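PDB 4OXI: enterobactin synthetase component F-related protein from Vibrio cholerae serotype O1, which probably activates glycine with ATP as glycyl-adenylate, acting as an adenylation-domain ligase in a lipopolysaccharide modification pathway linked to antimicrobial peptide resistance. Local coordinates for residues A[88-102]-A[113-127]. Residues are numbered along the deposited sequence; the frame is centred on the assembly and turned at random.
Sequences LSDYWHLQGVQRVAI and AIWASYLGGMTYIPL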
loop_
_atom_site.group_PDB
_atom_site.type_symbol
_atom_site.label_atom_id
_atom_site.label_comp_id
_atom_site.label_asym_id
_atom_site.label_seq_id
_atom_site.Cartn_x
_atom_site.Cartn_y
_atom_site.Cartn_z
ATOM N N LEU A 88 -7.284 22.868 4.140
ATOM C CA LEU A 88 -6.512 22.528 2.949
ATOM C C LEU A 88 -7.448 22.309 1.767
ATOM O O LEU A 88 -7.253 22.860 0.685
ATOM C CB LEU A 88 -5.693 21.260 3.205
ATOM C CG LEU A 88 -4.503 21.457 4.146
ATOM C CD1 LEU A 88 -3.966 20.105 4.607
ATOM C CD2 LEU A 88 -3.409 22.268 3.448
ATOM N N SER A 89 -8.483 21.511 1.992
ATOM C CA SER A 89 -9.451 21.167 0.948
ATOM C C SER A 89 -10.156 22.397 0.335
ATOM O O SER A 89 -10.298 22.507 -0.895
ATOM C CB SER A 89 -10.469 20.189 1.538
ATOM O OG SER A 89 -11.423 19.818 0.582
ATOM N N ASP A 90 -10.593 23.326 1.182
ATOM C CA ASP A 90 -11.240 24.537 0.686
ATOM C C ASP A 90 -10.290 25.330 -0.194
ATOM O O ASP A 90 -10.681 25.837 -1.234
ATOM C CB ASP A 90 -11.703 25.431 1.840
ATOM C CG ASP A 90 -12.950 24.909 2.530
ATOM O OD1 ASP A 90 -13.586 23.961 2.002
ATOM O OD2 ASP A 90 -13.292 25.455 3.606
ATOM N N TYR A 91 -9.042 25.451 0.238
ATOM C CA TYR A 91 -8.058 26.219 -0.497
ATOM C C TYR A 91 -7.799 25.557 -1.865
ATOM O O TYR A 91 -7.833 26.230 -2.904
ATOM C CB TYR A 91 -6.781 26.334 0.342
ATOM C CG TYR A 91 -5.772 27.363 -0.117
ATOM C CD1 TYR A 91 -5.562 28.536 0.607
ATOM C CD2 TYR A 91 -5.008 27.152 -1.253
ATOM C CE1 TYR A 91 -4.619 29.470 0.198
ATOM C CE2 TYR A 91 -4.070 28.076 -1.671
ATOM C CZ TYR A 91 -3.878 29.226 -0.943
ATOM O OH TYR A 91 -2.931 30.132 -1.365
ATOM N N TRP A 92 -7.569 24.243 -1.865
ATOM C CA TRP A 92 -7.358 23.495 -3.112
ATOM C C TRP A 92 -8.530 23.604 -4.090
ATOM O O TRP A 92 -8.314 23.710 -5.282
ATOM C CB TRP A 92 -7.091 22.018 -2.808
ATOM C CG TRP A 92 -5.782 21.793 -2.148
ATOM C CD1 TRP A 92 -4.695 22.618 -2.190
ATOM C CD2 TRP A 92 -5.404 20.666 -1.339
ATOM N NE1 TRP A 92 -3.664 22.074 -1.459
ATOM C CE2 TRP A 92 -4.075 20.878 -0.924
ATOM C CE3 TRP A 92 -6.063 19.501 -0.928
ATOM C CZ2 TRP A 92 -3.385 19.963 -0.119
ATOM C CZ3 TRP A 92 -5.372 18.582 -0.132
ATOM C CH2 TRP A 92 -4.054 18.825 0.268
ATOM N N HIS A 93 -9.763 23.547 -3.586
ATOM C CA HIS A 93 -10.951 23.756 -4.417
ATOM C C HIS A 93 -10.925 25.117 -5.111
ATOM O O HIS A 93 -11.195 25.216 -6.312
ATOM C CB HIS A 93 -12.227 23.651 -3.581
ATOM C CG HIS A 93 -12.624 22.243 -3.272
ATOM N ND1 HIS A 93 -13.673 21.937 -2.433
ATOM C CD2 HIS A 93 -12.112 21.061 -3.690
ATOM C CE1 HIS A 93 -13.796 20.622 -2.353
ATOM N NE2 HIS A 93 -12.860 20.068 -3.102
ATOM N N LEU A 94 -10.599 26.160 -4.350
ATOM C CA LEU A 94 -10.522 27.509 -4.897
ATOM C C LEU A 94 -9.385 27.627 -5.895
ATOM O O LEU A 94 -9.450 28.438 -6.818
ATOM C CB LEU A 94 -10.339 28.530 -3.775
ATOM C CG LEU A 94 -11.485 28.526 -2.766
ATOM C CD1 LEU A 94 -11.261 29.618 -1.736
ATOM C CD2 LEU A 94 -12.831 28.729 -3.458
ATOM N N GLN A 95 -8.341 26.826 -5.711
ATOM C CA GLN A 95 -7.212 26.803 -6.642
ATOM C C GLN A 95 -7.498 25.939 -7.864
ATOM O O GLN A 95 -6.758 25.978 -8.835
ATOM C CB GLN A 95 -5.954 26.264 -5.947
ATOM C CG GLN A 95 -5.292 27.248 -4.988
ATOM C CD GLN A 95 -4.655 28.409 -5.727
ATOM O OE1 GLN A 95 -5.185 29.517 -5.737
ATOM N NE2 GLN A 95 -3.525 28.155 -6.362
ATOM N N GLY A 96 -8.560 25.144 -7.813
ATOM C CA GLY A 96 -8.853 24.235 -8.913
ATOM C C GLY A 96 -7.858 23.091 -9.015
ATOM O O GLY A 96 -7.562 22.607 -10.108
ATOM N N VAL A 97 -7.335 22.678 -7.862
ATOM C CA VAL A 97 -6.424 21.553 -7.759
ATOM C C VAL A 97 -7.238 20.282 -7.715
ATOM O O VAL A 97 -8.212 20.211 -6.970
ATOM C CB VAL A 97 -5.602 21.653 -6.451
ATOM C CG1 VAL A 97 -4.783 20.399 -6.229
ATOM C CG2 VAL A 97 -4.688 22.861 -6.501
ATOM N N GLN A 98 -6.848 19.275 -8.493
ATOM C CA GLN A 98 -7.489 17.959 -8.400
ATOM C C GLN A 98 -6.537 16.908 -7.822
ATOM O O GLN A 98 -6.949 16.042 -7.042
ATOM C CB GLN A 98 -8.006 17.495 -9.769
ATOM C CG GLN A 98 -8.480 16.024 -9.772
ATOM C CD GLN A 98 -9.673 15.773 -8.845
ATOM O OE1 GLN A 98 -10.563 16.618 -8.721
ATOM N NE2 GLN A 98 -9.695 14.607 -8.190
ATOM N N ARG A 99 -5.261 16.984 -8.201
ATOM C CA ARG A 99 -4.279 15.999 -7.761
ATOM C C ARG A 99 -3.190 16.627 -6.889
ATOM O O ARG A 99 -2.570 17.625 -7.273
ATOM C CB ARG A 99 -3.650 15.293 -8.970
ATOM C CG ARG A 99 -4.680 14.597 -9.876
ATOM C CD ARG A 99 -4.009 13.782 -10.973
ATOM N NE ARG A 99 -4.982 12.987 -11.715
ATOM C CZ ARG A 99 -4.680 12.237 -12.770
ATOM N NH1 ARG A 99 -3.432 12.164 -13.201
ATOM N NH2 ARG A 99 -5.627 11.564 -13.396
ATOM N N VAL A 100 -2.959 16.048 -5.715
ATOM C CA VAL A 100 -1.912 16.549 -4.834
ATOM C C VAL A 100 -0.926 15.445 -4.526
ATOM O O VAL A 100 -1.311 14.354 -4.100
ATOM C CB VAL A 100 -2.484 17.066 -3.503
ATOM C CG1 VAL A 100 -1.355 17.607 -2.617
ATOM C CG2 VAL A 100 -3.477 18.154 -3.761
ATOM N N ALA A 101 0.351 15.721 -4.732
ATOM C CA ALA A 101 1.382 14.766 -4.351
ATOM C C ALA A 101 1.800 15.027 -2.912
ATOM O O ALA A 101 1.838 16.169 -2.458
ATOM C CB ALA A 101 2.564 14.857 -5.270
ATOM N N ILE A 102 2.096 13.966 -2.183
ATOM C CA ILE A 102 2.397 14.118 -0.768
ATOM C C ILE A 102 3.814 13.668 -0.461
ATOM O O ILE A 102 4.110 12.478 -0.526
ATOM C CB ILE A 102 1.392 13.336 0.097
ATOM C CG1 ILE A 102 -0.041 13.774 -0.254
ATOM C CG2 ILE A 102 1.690 13.554 1.581
ATOM C CD1 ILE A 102 -1.076 13.294 0.716
ATOM N N ALA A 113 -3.351 16.076 4.824
ATOM C CA ALA A 113 -3.567 16.198 3.381
ATOM C C ALA A 113 -4.383 15.049 2.832
ATOM O O ALA A 113 -5.186 15.243 1.923
ATOM C CB ALA A 113 -2.232 16.307 2.638
ATOM N N ILE A 114 -4.187 13.849 3.375
ATOM C CA ILE A 114 -4.967 12.693 2.925
ATOM C C ILE A 114 -6.454 12.820 3.306
ATOM O O ILE A 114 -7.332 12.567 2.476
ATOM C CB ILE A 114 -4.379 11.371 3.438
ATOM C CG1 ILE A 114 -3.022 11.111 2.779
ATOM C CG2 ILE A 114 -5.321 10.218 3.112
ATOM C CD1 ILE A 114 -2.300 9.887 3.287
ATOM N N TRP A 115 -6.735 13.249 4.535
ATOM C CA TRP A 115 -8.109 13.547 4.930
ATOM C C TRP A 115 -8.670 14.672 4.059
ATOM O O TRP A 115 -9.817 14.623 3.644
ATOM C CB TRP A 115 -8.157 14.045 6.365
ATOM C CG TRP A 115 -8.116 13.027 7.409
ATOM C CD1 TRP A 115 -7.358 11.893 7.437
ATOM C CD2 TRP A 115 -8.850 13.056 8.640
ATOM N NE1 TRP A 115 -7.583 11.204 8.618
ATOM C CE2 TRP A 115 -8.495 11.901 9.370
ATOM C CE3 TRP A 115 -9.770 13.948 9.196
ATOM C CZ2 TRP A 115 -9.029 11.618 10.629
ATOM C CZ3 TRP A 115 -10.321 13.653 10.444
ATOM C CH2 TRP A 115 -9.942 12.502 11.146
ATOM N N ALA A 116 -7.857 15.694 3.813
ATOM C CA ALA A 116 -8.282 16.837 3.012
ATOM C C ALA A 116 -8.643 16.379 1.616
ATOM O O ALA A 116 -9.623 16.834 1.033
ATOM C CB ALA A 116 -7.156 17.895 2.936
ATOM N N SER A 117 -7.831 15.487 1.063
ATOM C CA SER A 117 -8.092 15.014 -0.286
ATOM C C SER A 117 -9.355 14.172 -0.325
ATOM O O SER A 117 -10.182 14.313 -1.240
ATOM C CB SER A 117 -6.908 14.208 -0.822
ATOM O OG SER A 117 -7.300 13.549 -2.012
ATOM N N TYR A 118 -9.515 13.293 0.661
ATOM C CA TYR A 118 -10.718 12.469 0.711
ATOM C C TYR A 118 -11.984 13.327 0.887
ATOM O O TYR A 118 -12.956 13.177 0.146
ATOM C CB TYR A 118 -10.653 11.395 1.821
ATOM C CG TYR A 118 -11.966 10.655 1.879
ATOM C CD1 TYR A 118 -12.238 9.638 0.977
ATOM C CD2 TYR A 118 -12.963 11.021 2.780
ATOM C CE1 TYR A 118 -13.451 8.977 0.980
ATOM C CE2 TYR A 118 -14.190 10.366 2.792
ATOM C CZ TYR A 118 -14.428 9.352 1.883
ATOM O OH TYR A 118 -15.631 8.686 1.879
ATOM N N LEU A 119 -11.972 14.211 1.883
ATOM C CA LEU A 119 -13.139 15.027 2.198
ATOM C C LEU A 119 -13.525 15.924 1.026
ATOM O O LEU A 119 -14.709 16.185 0.799
ATOM C CB LEU A 119 -12.870 15.864 3.445
ATOM C CG LEU A 119 -12.798 15.056 4.743
ATOM C CD1 LEU A 119 -12.412 15.942 5.914
ATOM C CD2 LEU A 119 -14.128 14.378 5.033
ATOM N N GLY A 120 -12.521 16.368 0.268
ATOM C CA GLY A 120 -12.740 17.262 -0.855
ATOM C C GLY A 120 -12.916 16.606 -2.222
ATOM O O GLY A 120 -12.991 17.305 -3.235
ATOM N N GLY A 121 -12.979 15.278 -2.276
ATOM C CA GLY A 121 -13.143 14.601 -3.554
ATOM C C GLY A 121 -11.945 14.705 -4.496
ATOM O O GLY A 121 -12.070 14.584 -5.713
ATOM N N MET A 122 -10.765 14.921 -3.937
ATOM C CA MET A 122 -9.572 15.046 -4.765
ATOM C C MET A 122 -8.757 13.759 -4.842
ATOM O O MET A 122 -9.201 12.709 -4.356
ATOM C CB MET A 122 -8.759 16.244 -4.298
ATOM C CG MET A 122 -9.539 17.539 -4.580
ATOM S SD MET A 122 -8.911 18.932 -3.675
ATOM C CE MET A 122 -7.173 18.656 -4.041
ATOM N N THR A 123 -7.595 13.831 -5.489
ATOM C CA THR A 123 -6.754 12.653 -5.715
ATOM C C THR A 123 -5.403 12.875 -5.069
ATOM O O THR A 123 -4.738 13.880 -5.355
ATOM C CB THR A 123 -6.485 12.441 -7.222
ATOM O OG1 THR A 123 -7.712 12.538 -7.955
ATOM C CG2 THR A 123 -5.843 11.080 -7.477
ATOM N N TYR A 124 -4.975 11.956 -4.204
ATOM C CA TYR A 124 -3.650 12.106 -3.627
ATOM C C TYR A 124 -2.652 11.104 -4.187
ATOM O O TYR A 124 -3.014 9.996 -4.585
ATOM C CB TYR A 124 -3.671 12.145 -2.090
ATOM C CG TYR A 124 -3.765 10.811 -1.369
ATOM C CD1 TYR A 124 -2.614 10.101 -1.022
ATOM C CD2 TYR A 124 -5.004 10.293 -0.977
ATOM C CE1 TYR A 124 -2.694 8.889 -0.339
ATOM C CE2 TYR A 124 -5.097 9.076 -0.290
ATOM C CZ TYR A 124 -3.939 8.393 0.025
ATOM O OH TYR A 124 -4.023 7.212 0.712
ATOM N N ILE A 125 -1.394 11.526 -4.229
ATOM C CA ILE A 125 -0.317 10.728 -4.792
ATOM C C ILE A 125 0.845 10.693 -3.801
ATOM O O ILE A 125 1.625 11.638 -3.706
ATOM C CB ILE A 125 0.165 11.347 -6.112
ATOM C CG1 ILE A 125 -1.036 11.609 -7.033
ATOM C CG2 ILE A 125 1.199 10.436 -6.812
ATOM C CD1 ILE A 125 -0.760 12.609 -8.108
ATOM N N PRO A 126 0.957 9.606 -3.037
ATOM C CA PRO A 126 2.038 9.590 -2.049
ATOM C C PRO A 126 3.384 9.371 -2.730
ATOM O O PRO A 126 3.479 8.538 -3.631
ATOM C CB PRO A 126 1.680 8.386 -1.163
ATOM C CG PRO A 126 0.866 7.484 -2.029
ATOM C CD PRO A 126 0.111 8.397 -2.976
ATOM N N LEU A 127 4.409 10.100 -2.307
ATOM C CA LEU A 127 5.736 9.967 -2.906
ATOM C C LEU A 127 6.628 9.145 -1.977
ATOM O O LEU A 127 6.581 9.315 -0.756
ATOM C CB LEU A 127 6.347 11.359 -3.107
ATOM C CG LEU A 127 5.554 12.326 -3.978
ATOM C CD1 LEU A 127 6.151 13.738 -3.968
ATOM C CD2 LEU A 127 5.473 11.794 -5.410
HETATM O O HOH W 1 -7.605 12.626 -10.582
#
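The methyl CE of M122 lies 3.4 Å from W92 CE3, approaching obliquely, and also touches V97 CG1 and V100 CG2. The bend at chi3 (47°) turns CE toward the indole; the Met-aromatic contact is made by M122 SD, 5.3 Å from the centroid of the W92 six-membered ring and 73° off its normal. One indole face receives V100 CG2 over its centre, 3.8 Å above the plane, while the CB of A113 sits at the edge and that of A116 comes in obliquely. H93 NE2 donates to G120 O (2.8 Å), in the imidazole plane and on a carbonyl lone pair, tying one helix to the end of the other.

Strands 99-102 and 123-126 pair in parallel, from T123 N to Q98 O (2.8 Å) through L127 N to I102 O (3.0 Å). At the start of this ladder, Q98 NE2 gives T123 OG1 a bond of 2.9 Å, nearly in its amide plane. T123 OG1 also bonds Y216 O and a water that accepts from R99 NE; R99 NH1 bonds T143 O.

Farther out, Y172 meets W92 edge-to-face. Within this beta-alpha-beta unit, apolar contacts join helices to strands, while H93, Q98 and the backbone ladder supply directional hydrogen bonds.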